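Local structure of probable glutathione S-transferase 5 (Caenorhabditis elegans, 1ZL9) at residues D95-Y100 / E132-F137; A161-S166 / K183-K188. The protein conjugates reduced glutathione to a wide range of exogenous and endogenous hydrophobic electrophiles, as a sigma-class glutathione S-transferase. All coordinates share one frame; numbering follows the deposited sequence.

Overall arrangement
Both contacts lie in the all-helical C-terminal domain of the glutathione transferase fold, and their centres are 14 Å apart. Interaction 1 pairs helix 84-112 with helix 119-145. Interaction 2 follows it along the chain and sets helix 157-171 against helix 180-191. The two contacts meet through helix 157-171: Tyr135 OH is 2.8 Å from Ser166 OG, a probable hydrogen bond, and Tyr100 and Tyr97 pack on His165. Helix 157-171 thus lies between the pair of interaction 1, which adjoins glutathione and the second subunit, and helix 180-191. Interaction 1 therefore borders a glutathione site of the second subunit, whereas interaction 2 lies away from the annotated sites.

Interaction 1: residues D95-Y100 / E132-F137; sequences DQYKDY and EKFYGF. With GSH (glutathione), chain D.
Helices 95-100 and 132-137 run antiparallel, their axes 10.2 Å apart at 165°, with Tyr100 and Phe134 nearest in register. Phe134 has the most surface buried and points toward 95-100. Its CG lies anti to the backbone N (chi1 176°), which carries the ring across to the backbone of 95-100. The CB of Tyr100 sits over one face of this ring, a CH-pi contact with CB 4.1 Å from the Phe134 centroid. The Tyr100 and Phe134 rings are nearly parallel, at 13°, but slid apart with little overlap. In return, Phe134 CD1 lies over a Tyr100 face near its rim. Tyr97 CD1 lies 3.7 Å from Phe134 CE1, and Tyr97 completes an aromatic cluster. On the other flank, Gln96 lays its CG 3.9 Å from Phe134 CD2. The bent Gln96 chain also brings OE1 to 3.8 Å from Phe137 CE1, with amide and ring planes almost perpendicular. Phe137 in turn meets Phe50 of the second subunit edge-to-face.

Asp99 faces glutathione and accepts a hydrogen bond from GSH N1 to OD2, at 2.6 Å. Ser66, Trp39, Lys43, Gln52 and Leu53 of the second subunit hold the same glutathione, so this site is shared across the dimer interface. No hydrogen bond links 95-100 to 132-137. Lys133 makes a salt bridge to Glu103, further along helix 84-112. The contact between these segments rests on apolar and aromatic packing, while the carboxylate of Asp99 would favour a positively charged glutathione amino group.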
loop_
_atom_site.group_PDB
_atom_site.type_symbol
_atom_site.label_atom_id
_atom_site.label_comp_id
_atom_site.label_asym_id
_atom_site.label_seq_id
_atom_site.Cartn_x
_atom_site.Cartn_y
_atom_site.Cartn_z
ATOM N N ASP A 95 -0.687 5.002 -2.832
ATOM C CA ASP A 95 -0.027 3.796 -3.333
ATOM C C ASP A 95 0.959 4.095 -4.444
ATOM O O ASP A 95 2.001 3.431 -4.540
ATOM C CB ASP A 95 -1.056 2.772 -3.790
ATOM C CG ASP A 95 -1.659 2.004 -2.596
ATOM O OD1 ASP A 95 -1.427 2.421 -1.419
ATOM O OD2 ASP A 95 -2.331 0.955 -2.753
ATOM N N GLN A 96 0.663 5.074 -5.304
ATOM C CA GLN A 96 1.660 5.467 -6.293
ATOM C C GLN A 96 2.870 6.105 -5.583
ATOM O O GLN A 96 3.976 6.014 -6.023
ATOM C CB GLN A 96 1.072 6.449 -7.327
ATOM C CG GLN A 96 1.972 6.738 -8.503
ATOM C CD GLN A 96 2.283 5.578 -9.361
ATOM O OE1 GLN A 96 3.345 5.562 -10.019
ATOM N NE2 GLN A 96 1.406 4.628 -9.424
ATOM N N TYR A 97 2.617 6.836 -4.506
ATOM C CA TYR A 97 3.663 7.385 -3.659
ATOM C C TYR A 97 4.574 6.295 -3.041
ATOM O O TYR A 97 5.794 6.433 -2.972
ATOM C CB TYR A 97 2.998 8.242 -2.560
ATOM C CG TYR A 97 3.970 8.828 -1.574
ATOM C CD1 TYR A 97 5.067 9.557 -2.006
ATOM C CD2 TYR A 97 3.734 8.775 -0.212
ATOM C CE1 TYR A 97 5.965 10.088 -1.131
ATOM C CE2 TYR A 97 4.662 9.397 0.726
ATOM C CZ TYR A 97 5.771 10.050 0.210
ATOM O OH TYR A 97 6.737 10.676 1.017
ATOM N N LYS A 98 3.996 5.204 -2.589
ATOM C CA LYS A 98 4.788 4.032 -2.212
ATOM C C LYS A 98 5.659 3.511 -3.325
ATOM O O LYS A 98 6.779 3.129 -3.059
ATOM C CB LYS A 98 3.901 2.853 -1.806
ATOM C CG LYS A 98 3.756 2.561 -0.419
ATOM C CD LYS A 98 3.245 1.093 -0.224
ATOM C CE LYS A 98 2.465 0.932 1.093
ATOM N NZ LYS A 98 3.334 0.897 2.281
ATOM N N ASP A 99 5.128 3.402 -4.555
ATOM C CA ASP A 99 5.927 2.970 -5.715
ATOM C C ASP A 99 7.104 3.935 -5.980
ATOM O O ASP A 99 8.196 3.514 -6.220
ATOM C CB ASP A 99 5.055 2.851 -6.966
ATOM C CG ASP A 99 4.047 1.716 -6.889
ATOM O OD1 ASP A 99 4.179 0.843 -5.997
ATOM O OD2 ASP A 99 3.113 1.593 -7.747
ATOM N N TYR A 100 6.863 5.245 -5.912
ATOM C CA TYR A 100 7.903 6.231 -6.062
ATOM C C TYR A 100 8.940 6.010 -4.981
ATOM O O TYR A 100 10.140 6.000 -5.251
ATOM C CB TYR A 100 7.318 7.643 -5.922
ATOM C CG TYR A 100 8.264 8.725 -5.459
ATOM C CD1 TYR A 100 9.294 9.161 -6.278
ATOM C CD2 TYR A 100 8.110 9.348 -4.223
ATOM C CE1 TYR A 100 10.186 10.188 -5.820
ATOM C CE2 TYR A 100 8.961 10.354 -3.789
ATOM C CZ TYR A 100 9.975 10.791 -4.595
ATOM O OH TYR A 100 10.825 11.809 -4.196
ATOM N N GLU A 132 10.768 12.881 -11.064
ATOM C CA GLU A 132 10.138 13.610 -12.179
ATOM C C GLU A 132 8.888 12.870 -12.688
ATOM O O GLU A 132 7.860 13.486 -13.007
ATOM C CB GLU A 132 11.170 13.837 -13.287
ATOM C CG GLU A 132 12.175 14.879 -12.782
ATOM C CD GLU A 132 13.225 15.357 -13.777
ATOM O OE1 GLU A 132 13.224 14.885 -14.926
ATOM O OE2 GLU A 132 14.053 16.222 -13.361
ATOM N N LYS A 133 8.922 11.559 -12.689
ATOM C CA LYS A 133 7.738 10.804 -13.080
ATOM C C LYS A 133 6.591 11.023 -12.080
ATOM O O LYS A 133 5.473 11.330 -12.455
ATOM C CB LYS A 133 8.109 9.343 -13.170
ATOM C CG LYS A 133 6.976 8.366 -13.328
ATOM C CD LYS A 133 7.508 6.945 -13.676
ATOM C CE LYS A 133 6.846 5.807 -12.903
ATOM N NZ LYS A 133 7.920 4.720 -12.400
ATOM N N PHE A 134 6.891 10.883 -10.790
ATOM C CA PHE A 134 5.866 10.901 -9.801
ATOM C C PHE A 134 5.315 12.295 -9.602
ATOM O O PHE A 134 4.134 12.449 -9.467
ATOM C CB PHE A 134 6.423 10.355 -8.443
ATOM C CG PHE A 134 5.407 10.436 -7.331
ATOM C CD1 PHE A 134 5.621 11.243 -6.222
ATOM C CD2 PHE A 134 4.172 9.769 -7.472
ATOM C CE1 PHE A 134 4.666 11.316 -5.208
ATOM C CE2 PHE A 134 3.213 9.836 -6.429
ATOM C CZ PHE A 134 3.475 10.673 -5.331
ATOM N N TYR A 135 6.187 13.309 -9.602
ATOM C CA TYR A 135 5.743 14.694 -9.436
ATOM C C TYR A 135 4.886 15.148 -10.648
ATOM O O TYR A 135 3.984 15.936 -10.507
ATOM C CB TYR A 135 6.922 15.607 -9.098
ATOM C CG TYR A 135 7.108 15.669 -7.595
ATOM C CD1 TYR A 135 7.462 14.512 -6.864
ATOM C CD2 TYR A 135 6.871 16.857 -6.886
ATOM C CE1 TYR A 135 7.530 14.520 -5.446
ATOM C CE2 TYR A 135 6.913 16.894 -5.497
ATOM C CZ TYR A 135 7.260 15.726 -4.754
ATOM O OH TYR A 135 7.332 15.787 -3.360
ATOM N N GLY A 136 5.088 14.567 -11.802
ATOM C CA GLY A 136 4.217 14.868 -12.944
ATOM C C GLY A 136 2.825 14.328 -12.675
ATOM O O GLY A 136 1.835 14.993 -12.976
ATOM N N PHE A 137 2.736 13.169 -12.022
ATOM C CA PHE A 137 1.432 12.676 -11.655
ATOM C C PHE A 137 0.778 13.588 -10.572
ATOM O O PHE A 137 -0.440 13.813 -10.601
ATOM C CB PHE A 137 1.505 11.271 -11.131
ATOM C CG PHE A 137 1.997 10.261 -12.113
ATOM C CD1 PHE A 137 2.813 9.243 -11.694
ATOM C CD2 PHE A 137 1.570 10.263 -13.432
ATOM C CE1 PHE A 137 3.260 8.242 -12.641
ATOM C CE2 PHE A 137 2.012 9.264 -14.342
ATOM C CZ PHE A 137 2.849 8.279 -13.925
HETATM N N1 GSH D . 1.473 -0.434 -7.502
HETATM C CA1 GSH D . 0.947 -0.958 -8.717
HETATM C C1 GSH D . -0.353 -1.635 -8.525
HETATM O O11 GSH D . -1.488 -1.626 -9.318
HETATM O O12 GSH D . -0.493 -2.404 -7.451
HETATM C CB1 GSH D . 1.856 -1.624 -9.666
HETATM C CG1 GSH D . 1.241 -1.545 -11.072
HETATM C CD1 GSH D . 2.104 -2.276 -12.092
HETATM O OE1 GSH D . 3.373 -2.567 -11.752
HETATM N N2 GSH D . 1.610 -2.602 -13.275
HETATM C CA2 GSH D . 2.353 -3.356 -14.290
HETATM C C2 GSH D . 2.285 -2.709 -15.633
HETATM O O2 GSH D . 1.092 -2.211 -16.062
HETATM C CB2 GSH D . 1.719 -4.725 -14.368
HETATM S SG2 GSH D . 2.613 -5.716 -15.580
HETATM N N3 GSH D . 3.346 -2.665 -16.414
HETATM C CA3 GSH D . 3.296 -2.219 -17.785
HETATM C C3 GSH D . 3.904 -0.862 -18.002
HETATM O O31 GSH D . 4.437 -0.142 -16.926
HETATM O O32 GSH D . 3.906 -0.313 -19.190
#

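Interaction 2: residues A161-S166 / K183-K188; sequences AIAQHS and KAHAEK
Ala163, Ala186 and His185 have the most surface buried where helix 161-166 crosses helix 183-188. Ala163 and Ala186 point toward each other's helix. Their CA atoms are 4.2 Å apart, and the axes approach to 8.4 Å at 111°. Ala163 CB rests 3.8 Å from Ala186 CA, so this small methyl lies almost on the opposing backbone. Ala186 CB is received in turn beside Ser166, 3.9 Å from Ser166 CB.

His185 closes one side of the crossing. Its CG is anti to the backbone N (chi1 166°), and this swings the imidazole alongside 161-166. The ring turns its edge to Ala163 N, which lies near the ring plane, 3.9 Å from His185 NE2. Ile162 CG2 also approaches NE2. NE2 and ND1 each lie near a carbonyl, Asp159 O and Gly148 O, in weak hydrogen bonds; both could donate at once only if the ring were protonated, which such surroundings might favour. Leu142 and Leu150 pack against the imidazole. This is a close, steep helix crossing built on small residues, and it joins two helices within the helical C-terminal domain of the glutathione transferase fold.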
loop_
_atom_site.group_PDB
_atom_site.type_symbol
_atom_site.label_atom_id
_atom_site.label_comp_id
_atom_site.label_asym_id
_atom_site.label_seq_id
_atom_site.Cartn_x
_atom_site.Cartn_y
_atom_site.Cartn_z
ATOM N N ALA A 161 1.278 14.228 3.690
ATOM C CA ALA A 161 2.452 13.407 3.373
ATOM C C ALA A 161 3.258 14.024 2.221
ATOM O O ALA A 161 4.504 14.155 2.307
ATOM C CB ALA A 161 2.094 11.918 3.088
ATOM N N ILE A 162 2.571 14.462 1.182
ATOM C CA ILE A 162 3.287 14.969 0.028
ATOM C C ILE A 162 3.917 16.328 0.348
ATOM O O ILE A 162 5.033 16.611 -0.032
ATOM C CB ILE A 162 2.315 15.060 -1.196
ATOM C CG1 ILE A 162 1.884 13.640 -1.694
ATOM C CG2 ILE A 162 2.906 15.851 -2.291
ATOM C CD1 ILE A 162 3.021 12.707 -2.050
ATOM N N ALA A 163 3.177 17.213 1.009
ATOM C CA ALA A 163 3.758 18.481 1.430
ATOM C C ALA A 163 4.973 18.327 2.302
ATOM O O ALA A 163 5.943 19.050 2.140
ATOM C CB ALA A 163 2.753 19.370 2.158
ATOM N N GLN A 164 4.975 17.337 3.175
ATOM C CA GLN A 164 6.128 17.148 4.057
ATOM C C GLN A 164 7.357 16.610 3.255
ATOM O O GLN A 164 8.497 17.023 3.467
ATOM C CB GLN A 164 5.765 16.157 5.164
ATOM C CG GLN A 164 6.910 15.996 6.197
ATOM C CD GLN A 164 7.416 17.304 6.787
ATOM O OE1 GLN A 164 8.576 17.737 6.542
ATOM N NE2 GLN A 164 6.564 17.961 7.526
ATOM N N HIS A 165 7.093 15.748 2.300
ATOM C CA HIS A 165 8.173 15.229 1.395
ATOM C C HIS A 165 8.767 16.383 0.557
ATOM O O HIS A 165 9.968 16.606 0.526
ATOM C CB HIS A 165 7.647 14.090 0.499
ATOM C CG HIS A 165 8.713 13.470 -0.372
ATOM N ND1 HIS A 165 9.623 14.217 -1.059
ATOM C CD2 HIS A 165 9.053 12.194 -0.626
ATOM C CE1 HIS A 165 10.435 13.432 -1.747
ATOM N NE2 HIS A 165 10.118 12.209 -1.500
ATOM N N SER A 166 7.886 17.184 -0.052
ATOM C CA SER A 166 8.296 18.337 -0.802
ATOM C C SER A 166 9.100 19.350 0.031
ATOM O O SER A 166 10.072 19.845 -0.460
ATOM C CB SER A 166 7.121 19.037 -1.459
ATOM O OG SER A 166 6.455 18.210 -2.386
ATOM N N LYS A 183 5.737 23.087 -4.982
ATOM C CA LYS A 183 6.261 24.021 -4.019
ATOM C C LYS A 183 5.157 24.889 -3.469
ATOM O O LYS A 183 5.163 25.123 -2.283
ATOM C CB LYS A 183 7.391 24.872 -4.612
ATOM C CG LYS A 183 7.821 26.026 -3.733
ATOM C CD LYS A 183 8.916 26.833 -4.388
ATOM C CE LYS A 183 9.264 28.136 -3.569
ATOM N NZ LYS A 183 10.417 27.792 -2.677
ATOM N N ALA A 184 4.220 25.374 -4.315
ATOM C CA ALA A 184 3.066 26.095 -3.817
ATOM C C ALA A 184 2.210 25.195 -2.902
ATOM O O ALA A 184 1.735 25.645 -1.832
ATOM C CB ALA A 184 2.215 26.672 -4.934
ATOM N N HIS A 185 1.999 23.947 -3.307
ATOM C CA HIS A 185 1.208 23.013 -2.465
ATOM C C HIS A 185 1.825 22.828 -1.109
ATOM O O HIS A 185 1.101 22.937 -0.092
ATOM C CB HIS A 185 1.000 21.704 -3.177
ATOM C CG HIS A 185 0.515 20.582 -2.317
ATOM N ND1 HIS A 185 -0.809 20.208 -2.247
ATOM C CD2 HIS A 185 1.201 19.698 -1.559
ATOM C CE1 HIS A 185 -0.922 19.170 -1.423
ATOM N NE2 HIS A 185 0.287 18.841 -0.998
ATOM N N ALA A 186 3.149 22.655 -1.059
ATOM C CA ALA A 186 3.850 22.476 0.214
ATOM C C ALA A 186 3.681 23.702 1.110
ATOM O O ALA A 186 3.423 23.578 2.290
ATOM C CB ALA A 186 5.322 22.224 0.014
ATOM N N GLU A 187 3.865 24.874 0.531
ATOM C CA GLU A 187 3.702 26.115 1.283
ATOM C C GLU A 187 2.305 26.271 1.821
ATOM O O GLU A 187 2.146 26.722 2.976
ATOM C CB GLU A 187 4.094 27.337 0.428
ATOM C CG GLU A 187 5.580 27.257 0.106
ATOM C CD GLU A 187 6.009 28.221 -1.025
ATOM O OE1 GLU A 187 7.232 28.449 -1.160
ATOM O OE2 GLU A 187 5.141 28.725 -1.772
ATOM N N LYS A 188 1.275 25.972 1.001
ATOM C CA LYS A 188 -0.120 26.044 1.439
ATOM C C LYS A 188 -0.445 25.061 2.631
ATOM O O LYS A 188 -1.093 25.420 3.632
ATOM C CB LYS A 188 -1.043 25.678 0.244
ATOM C CG LYS A 188 -2.552 25.577 0.540
ATOM C CD LYS A 188 -3.337 25.089 -0.703
ATOM C CE LYS A 188 -4.798 24.966 -0.446
ATOM N NZ LYS A 188 -5.392 26.198 0.179
#